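Local coordinates for glycosyl hydrolases family 31 family protein (Aspergillus niger, PDB 6DRU) that hydrolyses xyloglucan oligosaccharides, releasing alpha-xylose from their non-reducing terminal glucose, as an alpha-xylosidase of glycosyl hydrolase family 31, at residues Glu43-Ile47 with Val435-Trp441; Ile176-Met182 with Ala507-Gly511; Pro243-Ser249 with Gly460-Val466; His291-Trp295 with Val328-Asn334. All blocks are in the same frame, centred on the assembly; numbering follows the deposited sequence.

Contact 1. Residues Glu43-Ile47 with Val435-Trp441; sequences EISFI and VGKLYPW
Phe46 overlaps the indole of Trp441 in an edge-to-face stack. Its CD1-CE1 edge points at one face of the five-membered ring. The two centroids lie 5.0 Å apart and the planes stand at 79°. Phe46 CE1 comes down 3.9 Å from Trp441 CD2, toward the rim of the indole. The two side chains run past each other in opposite directions. Trp441 has CG anti to its backbone N (chi1 -169°), which swings the indole out from the helix toward Phe46.

Phe46 CE1 also meets Leu438 CD1, at 4.0 Å. Leu438 divides its two methyls between two partners. CD1 goes to the ring, and CD2 sits 4.0 Å from Ile44 CG1. Ile44 then reaches one step further, and its CD1 touches Val435 CG2 at 3.8 Å. Ile44 lies at about a right angle to both aliphatic partners. The contact between the two segments is therefore apolar side-chain packing throughout.

Phe46 and Trp441 each have a further edge-to-face partner, Tyr473 and Phe479 respectively. Asn192 binds the backbone N of Phe46 and the hydroxyl of Ser45. The contact joins the loop between strands 28-35 and 66-68 to residues 435-441, which lead into helix 439-455 of the TIM-barrel domain.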
loop_
_atom_site.group_PDB
_atom_site.type_symbol
_atom_site.label_atom_id
_atom_site.label_comp_id
_atom_site.label_asym_id
_atom_site.label_seq_id
_atom_site.Cartn_x
_atom_site.Cartn_y
_atom_site.Cartn_z
ATOM N N GLU A 43 18.073 -3.487 -13.760
ATOM C CA GLU A 43 16.820 -3.160 -14.425
ATOM C C GLU A 43 16.765 -3.813 -15.801
ATOM O O GLU A 43 17.792 -4.047 -16.446
ATOM C CB GLU A 43 16.660 -1.644 -14.555
ATOM C CG GLU A 43 16.381 -0.919 -13.244
ATOM C CD GLU A 43 17.645 -0.548 -12.490
ATOM O OE1 GLU A 43 18.749 -0.734 -13.048
ATOM O OE2 GLU A 43 17.535 -0.066 -11.341
ATOM N N ILE A 44 15.549 -4.100 -16.253
ATOM C CA ILE A 44 15.328 -4.752 -17.539
ATOM C C ILE A 44 15.253 -3.687 -18.625
ATOM O O ILE A 44 14.474 -2.732 -18.522
ATOM C CB ILE A 44 14.054 -5.617 -17.517
ATOM C CG1 ILE A 44 14.256 -6.874 -16.660
ATOM C CG2 ILE A 44 13.632 -5.987 -18.931
ATOM C CD1 ILE A 44 14.086 -6.668 -15.179
ATOM N N SER A 45 16.067 -3.853 -19.665
ATOM C CA SER A 45 16.155 -2.908 -20.768
ATOM C C SER A 45 15.940 -3.653 -22.075
ATOM O O SER A 45 16.348 -4.809 -22.216
ATOM C CB SER A 45 17.512 -2.191 -20.795
ATOM O OG SER A 45 17.602 -1.309 -21.902
ATOM N N PHE A 46 15.282 -2.990 -23.020
ATOM C CA PHE A 46 14.964 -3.581 -24.311
ATOM C C PHE A 46 15.742 -2.940 -25.451
ATOM O O PHE A 46 15.495 -3.268 -26.616
ATOM C CB PHE A 46 13.459 -3.491 -24.569
ATOM C CG PHE A 46 12.630 -4.230 -23.557
ATOM C CD1 PHE A 46 12.412 -5.594 -23.681
ATOM C CD2 PHE A 46 12.077 -3.564 -22.473
ATOM C CE1 PHE A 46 11.654 -6.280 -22.747
ATOM C CE2 PHE A 46 11.317 -4.244 -21.535
ATOM C CZ PHE A 46 11.105 -5.603 -21.672
ATOM N N ILE A 47 16.674 -2.041 -25.147
ATOM C CA ILE A 47 17.476 -1.373 -26.164
ATOM C C ILE A 47 18.913 -1.868 -26.071
ATOM O O ILE A 47 19.376 -2.310 -25.013
ATOM C CB ILE A 47 17.415 0.164 -26.033
ATOM C CG1 ILE A 47 18.065 0.617 -24.727
ATOM C CG2 ILE A 47 15.975 0.648 -26.117
ATOM C CD1 ILE A 47 18.303 2.109 -24.656
ATOM N N VAL A 435 7.160 -5.435 -13.968
ATOM C CA VAL A 435 7.974 -6.088 -14.988
ATOM C C VAL A 435 7.090 -6.946 -15.889
ATOM O O VAL A 435 7.588 -7.693 -16.740
ATOM C CB VAL A 435 9.100 -6.913 -14.330
ATOM C CG1 VAL A 435 8.594 -8.278 -13.878
ATOM C CG2 VAL A 435 10.298 -7.048 -15.262
ATOM N N GLY A 436 5.768 -6.822 -15.725
ATOM C CA GLY A 436 4.844 -7.723 -16.398
ATOM C C GLY A 436 4.955 -7.719 -17.911
ATOM O O GLY A 436 4.773 -8.759 -18.551
ATOM N N LYS A 437 5.248 -6.561 -18.508
ATOM C CA LYS A 437 5.352 -6.480 -19.960
ATOM C C LYS A 437 6.476 -7.343 -20.515
ATOM O O LYS A 437 6.532 -7.551 -21.733
ATOM C CB LYS A 437 5.550 -5.027 -20.396
ATOM C CG LYS A 437 4.556 -4.055 -19.780
ATOM C CD LYS A 437 3.140 -4.339 -20.251
ATOM C CE LYS A 437 2.881 -3.741 -21.623
ATOM N NZ LYS A 437 2.211 -4.705 -22.538
ATOM N N LEU A 438 7.368 -7.845 -19.659
ATOM C CA LEU A 438 8.470 -8.692 -20.093
ATOM C C LEU A 438 8.041 -10.129 -20.364
ATOM O O LEU A 438 8.718 -10.825 -21.128
ATOM C CB LEU A 438 9.582 -8.669 -19.036
ATOM C CG LEU A 438 10.712 -9.703 -19.079
ATOM C CD1 LEU A 438 11.584 -9.511 -20.308
ATOM C CD2 LEU A 438 11.548 -9.640 -17.811
ATOM N N TYR A 439 6.922 -10.573 -19.782
ATOM C CA TYR A 439 6.585 -11.997 -19.802
ATOM C C TYR A 439 6.506 -12.587 -21.207
ATOM O O TYR A 439 7.191 -13.593 -21.463
ATOM C CB TYR A 439 5.285 -12.235 -19.024
ATOM C CG TYR A 439 4.982 -13.700 -18.809
ATOM C CD1 TYR A 439 4.242 -14.424 -19.736
ATOM C CD2 TYR A 439 5.442 -14.362 -17.680
ATOM C CE1 TYR A 439 3.968 -15.764 -19.542
ATOM C CE2 TYR A 439 5.173 -15.700 -17.476
ATOM C CZ TYR A 439 4.435 -16.397 -18.410
ATOM O OH TYR A 439 4.167 -17.731 -18.208
ATOM N N PRO A 440 5.715 -12.052 -22.148
ATOM C CA PRO A 440 5.698 -12.664 -23.487
ATOM C C PRO A 440 7.006 -12.491 -24.234
ATOM O O PRO A 440 7.371 -13.358 -25.038
ATOM C CB PRO A 440 4.543 -11.939 -24.188
ATOM C CG PRO A 440 4.493 -10.612 -23.527
ATOM C CD PRO A 440 4.843 -10.862 -22.087
ATOM N N TRP A 441 7.720 -11.390 -23.992
ATOM C CA TRP A 441 9.029 -11.195 -24.605
ATOM C C TRP A 441 10.011 -12.265 -24.144
ATOM O O TRP A 441 10.759 -12.825 -24.954
ATOM C CB TRP A 441 9.541 -9.796 -24.260
ATOM C CG TRP A 441 10.753 -9.343 -25.014
ATOM C CD1 TRP A 441 10.776 -8.558 -26.129
ATOM C CD2 TRP A 441 12.121 -9.622 -24.691
ATOM N NE1 TRP A 441 12.073 -8.336 -26.526
ATOM C CE2 TRP A 441 12.917 -8.980 -25.661
ATOM C CE3 TRP A 441 12.749 -10.356 -23.680
ATOM C CZ2 TRP A 441 14.308 -9.050 -25.649
ATOM C CZ3 TRP A 441 14.131 -10.424 -23.671
ATOM C CH2 TRP A 441 14.895 -9.776 -24.649
#

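Contact 2. Residues Ile176-Met182 with Ala507-Gly511; sequences IPTPVFM and ATGWG
Trp510 lays the six-membered end of its indole against Ile176 and Thr178, and this is the tight part of the contact. Ile176 CG2 comes within 3.5 Å of Trp510 CH2. Thr178 OG1 meets the rim of the ring near its plane, 3.2 Å from Trp510 CZ2. Thr178 has OG1 beside its backbone N (chi1 -57°), which turns the oxygen to the indole and leaves CG2 for Thr508. The two threonine methyls, Thr178 CG2 and Thr508 CG2, are 3.8 Å apart. Thr508 CG2 also lies over one face of the indole, toward its rim, so the methyl is set between ring and strand.

The other end is looser. Val180 packs on Thr508, with CG1 3.7 Å from Thr508 O and CB 3.9 Å from Thr508 CG2. Met182 reaches back by a bend at chi3 (-54°), and only its CE touches Ala507 CB, at 3.8 Å. Even this end is buried, because Tyr228, Leu231 and Gln232 of helix 228-239 pack on Met182. Gly509 has positive phi (110°) and ends helix 492-508 in a Schellman motif, from which the chain turns to bring Trp510 to the strand.

Thr508 OG1 bonds Ser504 O and Gly153 N outside the contact, and Gln232 NE2 bonds the backbone O of Ala507. Strand and helix are thus joined mainly by van der Waals packing, with the Thr178 hydroxyl a polar atom at the indole rim.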
loop_
_atom_site.group_PDB
_atom_site.type_symbol
_atom_site.label_atom_id
_atom_site.label_comp_id
_atom_site.label_asym_id
_atom_site.label_seq_id
_atom_site.Cartn_x
_atom_site.Cartn_y
_atom_site.Cartn_z
ATOM N N ILE A 176 -1.557 -6.016 -27.739
ATOM C CA ILE A 176 -0.153 -5.997 -27.332
ATOM C C ILE A 176 0.329 -4.553 -27.252
ATOM O O ILE A 176 1.002 -4.076 -28.177
ATOM C CB ILE A 176 0.724 -6.804 -28.301
ATOM C CG1 ILE A 176 0.049 -8.126 -28.665
ATOM C CG2 ILE A 176 2.092 -7.062 -27.687
ATOM C CD1 ILE A 176 0.662 -8.802 -29.870
ATOM N N PRO A 177 0.018 -3.827 -26.178
ATOM C CA PRO A 177 0.465 -2.430 -26.080
ATOM C C PRO A 177 1.976 -2.353 -25.920
ATOM O O PRO A 177 2.552 -2.962 -25.016
ATOM C CB PRO A 177 -0.266 -1.911 -24.838
ATOM C CG PRO A 177 -0.516 -3.132 -24.020
ATOM C CD PRO A 177 -0.751 -4.248 -24.996
ATOM N N THR A 178 2.615 -1.598 -26.809
ATOM C CA THR A 178 4.064 -1.445 -26.796
ATOM C C THR A 178 4.420 0.022 -27.002
ATOM O O THR A 178 4.106 0.593 -28.052
ATOM C CB THR A 178 4.709 -2.313 -27.878
ATOM O OG1 THR A 178 4.339 -3.683 -27.681
ATOM C CG2 THR A 178 6.225 -2.193 -27.828
ATOM N N PRO A 179 5.079 0.663 -26.037
ATOM C CA PRO A 179 5.336 2.112 -26.128
ATOM C C PRO A 179 6.491 2.451 -27.069
ATOM O O PRO A 179 7.534 2.973 -26.665
ATOM C CB PRO A 179 5.630 2.480 -24.669
ATOM C CG PRO A 179 6.278 1.258 -24.115
ATOM C CD PRO A 179 5.611 0.083 -24.791
ATOM N N VAL A 180 6.299 2.153 -28.351
ATOM C CA VAL A 180 7.211 2.552 -29.418
ATOM C C VAL A 180 6.352 3.170 -30.511
ATOM O O VAL A 180 5.534 2.475 -31.126
ATOM C CB VAL A 180 8.026 1.372 -29.966
ATOM C CG1 VAL A 180 8.817 1.799 -31.194
ATOM C CG2 VAL A 180 8.954 0.821 -28.896
ATOM N N PHE A 181 6.522 4.469 -30.752
ATOM C CA PHE A 181 5.681 5.156 -31.720
ATOM C C PHE A 181 6.502 6.131 -32.548
ATOM O O PHE A 181 7.553 6.611 -32.115
ATOM C CB PHE A 181 4.519 5.898 -31.037
ATOM C CG PHE A 181 4.931 7.137 -30.286
ATOM C CD1 PHE A 181 4.909 8.380 -30.903
ATOM C CD2 PHE A 181 5.306 7.066 -28.956
ATOM C CE1 PHE A 181 5.274 9.523 -30.213
ATOM C CE2 PHE A 181 5.666 8.205 -28.261
ATOM C CZ PHE A 181 5.653 9.435 -28.892
ATOM N N MET A 182 6.006 6.411 -33.751
ATOM C CA MET A 182 6.536 7.454 -34.616
ATOM C C MET A 182 5.545 8.607 -34.677
ATOM O O MET A 182 4.328 8.396 -34.655
ATOM C CB MET A 182 6.792 6.937 -36.035
ATOM C CG MET A 182 7.790 5.804 -36.140
ATOM S SD MET A 182 8.067 5.343 -37.864
ATOM C CE MET A 182 6.388 5.047 -38.415
ATOM N N ALA A 507 4.783 0.006 -37.638
ATOM C CA ALA A 507 5.357 1.219 -37.067
ATOM C C ALA A 507 6.002 0.970 -35.711
ATOM O O ALA A 507 6.840 1.771 -35.281
ATOM C CB ALA A 507 4.287 2.304 -36.944
ATOM N N THR A 508 5.632 -0.114 -35.028
ATOM C CA THR A 508 6.271 -0.486 -33.773
ATOM C C THR A 508 7.593 -1.211 -33.990
ATOM O O THR A 508 8.390 -1.320 -33.049
ATOM C CB THR A 508 5.320 -1.357 -32.941
ATOM O OG1 THR A 508 3.998 -0.808 -32.997
ATOM C CG2 THR A 508 5.764 -1.421 -31.484
ATOM N N GLY A 509 7.854 -1.686 -35.207
ATOM C CA GLY A 509 9.072 -2.405 -35.520
ATOM C C GLY A 509 8.883 -3.879 -35.799
ATOM O O GLY A 509 9.879 -4.579 -36.019
ATOM N N TRP A 510 7.648 -4.374 -35.807
ATOM C CA TRP A 510 7.365 -5.791 -36.000
ATOM C C TRP A 510 7.020 -6.033 -37.464
ATOM O O TRP A 510 6.044 -5.473 -37.976
ATOM C CB TRP A 510 6.219 -6.249 -35.099
ATOM C CG TRP A 510 6.409 -5.921 -33.650
ATOM C CD1 TRP A 510 7.583 -5.625 -33.018
ATOM C CD2 TRP A 510 5.386 -5.853 -32.650
ATOM N NE1 TRP A 510 7.353 -5.377 -31.686
ATOM C CE2 TRP A 510 6.012 -5.511 -31.435
ATOM C CE3 TRP A 510 4.002 -6.048 -32.665
ATOM C CZ2 TRP A 510 5.302 -5.361 -30.246
ATOM C CZ3 TRP A 510 3.298 -5.898 -31.484
ATOM C CH2 TRP A 510 3.949 -5.558 -30.292
ATOM N N GLY A 511 7.810 -6.874 -38.127
ATOM C CA GLY A 511 7.571 -7.189 -39.521
ATOM C C GLY A 511 6.900 -8.532 -39.718
ATOM O O GLY A 511 6.066 -8.691 -40.615
#

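Contact 3. Residues Pro243-Ser249 with Gly460-Val466; sequences PAPPDFS and GSACDHV
Pro246 sets its ring against the chain from Cys463 to Val466. Its CB lies 3.4 Å from Cys463 O and also near Asp464 O. Next comes CG, which turns to Val466 CG1 at 3.6 Å. CD closes the ring between two partners, Val466 CG1 and Cys463 CB, with Cys463 CB 3.6 Å away. The ring thus has carbonyl oxygens at one end and apolar carbons at the other.

A single backbone bond joins the segments. Cys463 N gives to Ala244 O at 2.9 Å, and it is nearly straight (174°). Cys463 SG sits beside its backbone N (chi1 -59°), which brings it 3.4 Å from Pro243 CG. The sulfur is fixed further by its disulfide with Cys480. Phe248 turns the edge of its ring to the backbone, with CE1 3.5 Å from Asp464 O. Pro246 also serves the turn that follows it: its carbonyl O accepts from Ser249 N, closing the start of the 3-10 segment.

Arg452 of helix 439-455 binds the carbonyl oxygens of Ser461 and Ala462. Val466 rests on Met321 of strand 319-328, and its N is bound by Asn391. The contact pairs the loop from helix 228-239 to strand 252-254 with the loop from helix 439-455 to strand 467-469, just ahead of two separate strands of the barrel.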
loop_
_atom_site.group_PDB
_atom_site.type_symbol
_atom_site.label_atom_id
_atom_site.label_comp_id
_atom_site.label_asym_id
_atom_site.label_seq_id
_atom_site.Cartn_x
_atom_site.Cartn_y
_atom_site.Cartn_z
ATOM N N PRO A 243 16.005 -11.280 -37.910
ATOM C CA PRO A 243 16.810 -12.248 -38.658
ATOM C C PRO A 243 16.163 -12.567 -40.002
ATOM O O PRO A 243 15.073 -12.101 -40.326
ATOM C CB PRO A 243 16.818 -13.467 -37.737
ATOM C CG PRO A 243 15.523 -13.370 -37.004
ATOM C CD PRO A 243 15.261 -11.910 -36.805
ATOM N N ALA A 244 16.865 -13.378 -40.789
ATOM C CA ALA A 244 16.185 -13.762 -42.018
ATOM C C ALA A 244 15.372 -15.035 -41.790
ATOM O O ALA A 244 15.862 -15.982 -41.169
ATOM C CB ALA A 244 17.187 -13.989 -43.146
ATOM N N PRO A 245 14.131 -15.079 -42.284
ATOM C CA PRO A 245 13.281 -16.231 -42.000
ATOM C C PRO A 245 13.718 -17.444 -42.818
ATOM O O PRO A 245 14.323 -17.294 -43.885
ATOM C CB PRO A 245 11.882 -15.747 -42.423
ATOM C CG PRO A 245 12.164 -14.779 -43.515
ATOM C CD PRO A 245 13.446 -14.079 -43.120
ATOM N N PRO A 246 13.433 -18.648 -42.331
ATOM C CA PRO A 246 13.687 -19.837 -43.157
ATOM C C PRO A 246 12.761 -19.851 -44.360
ATOM O O PRO A 246 11.606 -19.427 -44.278
ATOM C CB PRO A 246 13.395 -20.999 -42.204
ATOM C CG PRO A 246 12.451 -20.432 -41.207
ATOM C CD PRO A 246 12.842 -18.994 -41.032
ATOM N N ASP A 247 13.284 -20.340 -45.487
ATOM C CA ASP A 247 12.559 -20.234 -46.750
ATOM C C ASP A 247 11.219 -20.957 -46.705
ATOM O O ASP A 247 10.248 -20.497 -47.316
ATOM C CB ASP A 247 13.414 -20.778 -47.896
ATOM C CG ASP A 247 14.609 -19.893 -48.206
ATOM O OD1 ASP A 247 14.531 -18.673 -47.950
ATOM O OD2 ASP A 247 15.625 -20.419 -48.708
ATOM N N PHE A 248 11.137 -22.074 -45.976
ATOM C CA PHE A 248 9.900 -22.847 -45.960
ATOM C C PHE A 248 8.757 -22.077 -45.308
ATOM O O PHE A 248 7.595 -22.266 -45.682
ATOM C CB PHE A 248 10.117 -24.184 -45.247
ATOM C CG PHE A 248 10.065 -24.092 -43.750
ATOM C CD1 PHE A 248 11.179 -23.705 -43.025
ATOM C CD2 PHE A 248 8.903 -24.407 -43.064
ATOM C CE1 PHE A 248 11.132 -23.625 -41.645
ATOM C CE2 PHE A 248 8.852 -24.327 -41.688
ATOM C CZ PHE A 248 9.967 -23.935 -40.977
ATOM N N SER A 249 9.064 -21.199 -44.350
ATOM C CA SER A 249 8.025 -20.451 -43.650
ATOM C C SER A 249 7.307 -19.446 -44.543
ATOM O O SER A 249 6.256 -18.933 -44.146
ATOM C CB SER A 249 8.624 -19.731 -42.441
ATOM O OG SER A 249 9.612 -18.797 -42.842
ATOM N N GLY A 460 20.080 -13.318 -34.519
ATOM C CA GLY A 460 20.173 -12.365 -35.598
ATOM C C GLY A 460 20.581 -12.963 -36.930
ATOM O O GLY A 460 20.310 -12.356 -37.974
ATOM N N SER A 461 21.225 -14.129 -36.924
ATOM C CA SER A 461 21.584 -14.808 -38.158
ATOM C C SER A 461 20.360 -15.517 -38.735
ATOM O O SER A 461 19.251 -15.431 -38.200
ATOM C CB SER A 461 22.730 -15.789 -37.914
ATOM O OG SER A 461 22.315 -16.872 -37.102
ATOM N N ALA A 462 20.562 -16.226 -39.842
ATOM C CA ALA A 462 19.452 -16.879 -40.526
ATOM C C ALA A 462 18.785 -17.909 -39.621
ATOM O O ALA A 462 19.455 -18.679 -38.926
ATOM C CB ALA A 462 19.941 -17.544 -41.811
ATOM N N CYS A 463 17.454 -17.914 -39.630
ATOM C CA CYS A 463 16.688 -18.860 -38.833
ATOM C C CYS A 463 16.525 -20.177 -39.577
ATOM O O CYS A 463 16.360 -20.201 -40.800
ATOM C CB CYS A 463 15.304 -18.298 -38.499
ATOM S SG CYS A 463 15.273 -16.750 -37.573
ATOM N N ASP A 464 16.580 -21.277 -38.830
ATOM C CA ASP A 464 16.186 -22.574 -39.361
ATOM C C ASP A 464 14.737 -22.902 -39.042
ATOM O O ASP A 464 14.090 -23.635 -39.798
ATOM C CB ASP A 464 17.087 -23.679 -38.801
ATOM C CG ASP A 464 18.428 -23.753 -39.502
ATOM O OD1 ASP A 464 18.683 -22.918 -40.397
ATOM O OD2 ASP A 464 19.229 -24.644 -39.153
ATOM N N HIS A 465 14.218 -22.369 -37.939
ATOM C CA HIS A 465 12.859 -22.634 -37.498
ATOM C C HIS A 465 12.266 -21.348 -36.941
ATOM O O HIS A 465 12.979 -20.379 -36.664
ATOM C CB HIS A 465 12.831 -23.756 -36.455
ATOM C CG HIS A 465 13.686 -24.931 -36.819
ATOM N ND1 HIS A 465 13.275 -25.905 -37.704
ATOM C CD2 HIS A 465 14.937 -25.275 -36.433
ATOM C CE1 HIS A 465 14.234 -26.805 -37.839
ATOM N NE2 HIS A 465 15.252 -26.446 -37.078
ATOM N N VAL A 466 10.944 -21.340 -36.776
ATOM C CA VAL A 466 10.217 -20.173 -36.297
ATOM C C VAL A 466 9.336 -20.571 -35.122
ATOM O O VAL A 466 9.124 -21.750 -34.838
ATOM C CB VAL A 466 9.361 -19.515 -37.399
ATOM C CG1 VAL A 466 10.198 -19.213 -38.624
ATOM C CG2 VAL A 466 8.190 -20.416 -37.756
#

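Contact 4. Residues His291-Trp295 with Val328-Asn334; sequences HQGDW and VADDSVN
Asp294 reaches across to Ser332 and Val333 with one carboxylate oxygen. OD1 accepts from Val333 N at 2.8 Å on its syn side and from Ser332 OG at 2.9 Å on its anti side. OD2 turns back to its own segment and takes the N-H of His291 ND1 at 2.7 Å. Three bonds thus hold the carboxylate and fix its rotation. Ser332 OG is shared as well: it gives to Asp294 and accepts from Asn334 N as a capping bond, ahead of helix 335-340.

Two bonds use carbonyls of the 291-295 segment. Ala329 N gives to Gln292 O at 2.8 Å, coming from above the carbonyl plane. Asn334 ND2 gives to Gly293 O at 2.8 Å, in the carbonyl plane. A water bridges the segments, accepting from Gln292 N and donating to Asp331 OD1.

Each segment holds a beta turn, type II from His291 to Asp294 and type I from Ala329 to Ser332. They lie in loops that follow the parallel barrel strands 281-284 and 319-328 of the TIM-barrel domain. The backbones come closest at Gly293 and Val328, with CA atoms 4.2 Å apart, and Ser332 OG lies near the Gly293 carbonyl.

Packing completes the contact. Asp331 O lies over the centre of one face of the His291 ring, 3.4 Å above its plane. Trp295 CH2 meets Val328 CG2 at 3.9 Å, the side chains crossing at about a right angle. Trp295 NE1 bonds the backbone O of Trp325, a residue of the xylose pocket.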
loop_
_atom_site.group_PDB
_atom_site.type_symbol
_atom_site.label_atom_id
_atom_site.label_comp_id
_atom_site.label_asym_id
_atom_site.label_seq_id
_atom_site.Cartn_x
_atom_site.Cartn_y
_atom_site.Cartn_z
ATOM N N HIS A 291 -1.755 -33.481 -19.690
ATOM C CA HIS A 291 -1.995 -32.549 -18.599
ATOM C C HIS A 291 -1.354 -31.207 -18.922
ATOM O O HIS A 291 -0.380 -31.131 -19.677
ATOM C CB HIS A 291 -1.443 -33.080 -17.268
ATOM C CG HIS A 291 -1.788 -34.511 -16.994
ATOM N ND1 HIS A 291 -0.904 -35.545 -17.218
ATOM C CD2 HIS A 291 -2.918 -35.081 -16.513
ATOM C CE1 HIS A 291 -1.475 -36.690 -16.887
ATOM N NE2 HIS A 291 -2.697 -36.435 -16.456
ATOM N N GLN A 292 -1.910 -30.147 -18.336
ATOM C CA GLN A 292 -1.341 -28.809 -18.472
ATOM C C GLN A 292 -0.003 -28.761 -17.746
ATOM O O GLN A 292 0.051 -28.886 -16.518
ATOM C CB GLN A 292 -2.297 -27.763 -17.910
ATOM C CG GLN A 292 -3.552 -27.548 -18.726
ATOM C CD GLN A 292 -4.447 -26.483 -18.126
ATOM O OE1 GLN A 292 -4.224 -25.288 -18.315
ATOM N NE2 GLN A 292 -5.464 -26.915 -17.390
ATOM N N GLY A 293 1.077 -28.576 -18.496
ATOM C CA GLY A 293 2.415 -28.574 -17.944
ATOM C C GLY A 293 3.240 -29.779 -18.331
ATOM O O GLY A 293 4.449 -29.794 -18.062
ATOM N N ASP A 294 2.627 -30.795 -18.943
ATOM C CA ASP A 294 3.388 -31.953 -19.403
ATOM C C ASP A 294 4.307 -31.582 -20.561
ATOM O O ASP A 294 5.422 -32.108 -20.665
ATOM C CB ASP A 294 2.435 -33.078 -19.808
ATOM C CG ASP A 294 1.865 -33.818 -18.612
ATOM O OD1 ASP A 294 2.196 -33.447 -17.466
ATOM O OD2 ASP A 294 1.085 -34.773 -18.817
ATOM N N TRP A 295 3.857 -30.682 -21.433
ATOM C CA TRP A 295 4.640 -30.207 -22.571
ATOM C C TRP A 295 5.127 -31.378 -23.422
ATOM O O TRP A 295 6.320 -31.565 -23.668
ATOM C CB TRP A 295 5.792 -29.320 -22.096
ATOM C CG TRP A 295 5.291 -28.052 -21.485
ATOM C CD1 TRP A 295 4.260 -27.281 -21.939
ATOM C CD2 TRP A 295 5.760 -27.427 -20.287
ATOM N NE1 TRP A 295 4.074 -26.203 -21.111
ATOM C CE2 TRP A 295 4.981 -26.270 -20.087
ATOM C CE3 TRP A 295 6.771 -27.725 -19.368
ATOM C CZ2 TRP A 295 5.180 -25.413 -19.008
ATOM C CZ3 TRP A 295 6.966 -26.873 -18.299
ATOM C CH2 TRP A 295 6.175 -25.731 -18.128
ATOM N N VAL A 328 0.383 -24.532 -15.895
ATOM C CA VAL A 328 0.760 -25.787 -15.260
ATOM C C VAL A 328 -0.297 -26.134 -14.224
ATOM O O VAL A 328 -0.658 -25.293 -13.394
ATOM C CB VAL A 328 2.149 -25.700 -14.598
ATOM C CG1 VAL A 328 2.487 -27.007 -13.897
ATOM C CG2 VAL A 328 3.210 -25.345 -15.628
ATOM N N ALA A 329 -0.787 -27.368 -14.272
ATOM C CA ALA A 329 -1.774 -27.865 -13.328
ATOM C C ALA A 329 -1.127 -28.883 -12.397
ATOM O O ALA A 329 -0.011 -29.357 -12.634
ATOM C CB ALA A 329 -2.971 -28.481 -14.063
ATOM N N ASP A 330 -1.847 -29.227 -11.327
ATOM C CA ASP A 330 -1.304 -30.167 -10.352
ATOM C C ASP A 330 -1.191 -31.579 -10.911
ATOM O O ASP A 330 -0.320 -32.339 -10.478
ATOM C CB ASP A 330 -2.146 -30.163 -9.076
ATOM C CG ASP A 330 -2.165 -28.807 -8.392
ATOM O OD1 ASP A 330 -2.954 -28.631 -7.440
ATOM O OD2 ASP A 330 -1.409 -27.908 -8.819
ATOM N N ASP A 331 -2.051 -31.952 -11.861
ATOM C CA ASP A 331 -1.969 -33.293 -12.431
ATOM C C ASP A 331 -0.765 -33.475 -13.345
ATOM O O ASP A 331 -0.502 -34.605 -13.771
ATOM C CB ASP A 331 -3.255 -33.632 -13.192
ATOM C CG ASP A 331 -3.727 -32.500 -14.086
ATOM O OD1 ASP A 331 -2.876 -31.805 -14.680
ATOM O OD2 ASP A 331 -4.957 -32.318 -14.207
ATOM N N SER A 332 -0.031 -32.409 -13.649
ATOM C CA SER A 332 1.103 -32.513 -14.553
ATOM C C SER A 332 2.218 -33.349 -13.935
ATOM O O SER A 332 2.455 -33.316 -12.724
ATOM C CB SER A 332 1.638 -31.128 -14.906
ATOM O OG SER A 332 2.769 -31.229 -15.752
ATOM N N VAL A 333 2.916 -34.100 -14.790
ATOM C CA VAL A 333 4.077 -34.859 -14.346
ATOM C C VAL A 333 5.226 -33.945 -13.942
ATOM O O VAL A 333 6.129 -34.375 -13.214
ATOM C CB VAL A 333 4.525 -35.842 -15.444
ATOM C CG1 VAL A 333 3.344 -36.664 -15.924
ATOM C CG2 VAL A 333 5.166 -35.093 -16.604
ATOM N N ASN A 334 5.213 -32.692 -14.388
ATOM C CA ASN A 334 6.248 -31.728 -14.047
ATOM C C ASN A 334 5.849 -30.806 -12.903
ATOM O O ASN A 334 6.648 -29.947 -12.517
ATOM C CB ASN A 334 6.612 -30.890 -15.278
ATOM C CG ASN A 334 7.102 -31.735 -16.437
ATOM O OD1 ASN A 334 7.841 -32.700 -16.252
ATOM N ND2 ASN A 334 6.689 -31.374 -17.646
HETATM O O HOH W 1 -4.006 -30.722 -16.866
#

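From the N terminus, residues 43-47 open the loop that contact 1 closes at 435-441. Strand 176-183 follows and opens contact 2, closed at 507-511. Contacts 1 and 2 therefore cross, and they touch through Lys437 NZ and Pro177 O, 3.0 Å apart. Residues 243-249 then open contact 3, closed at 460-466, which crosses contact 1 and nests inside contact 2. Contact 4 is the short one, 291-295 with 328-334, and nests inside all three. Contacts 1 and 2 tie the N-terminal beta region to the TIM-barrel domain. Contacts 3 and 4 join loops within the barrel domain, their centres 31 Å apart.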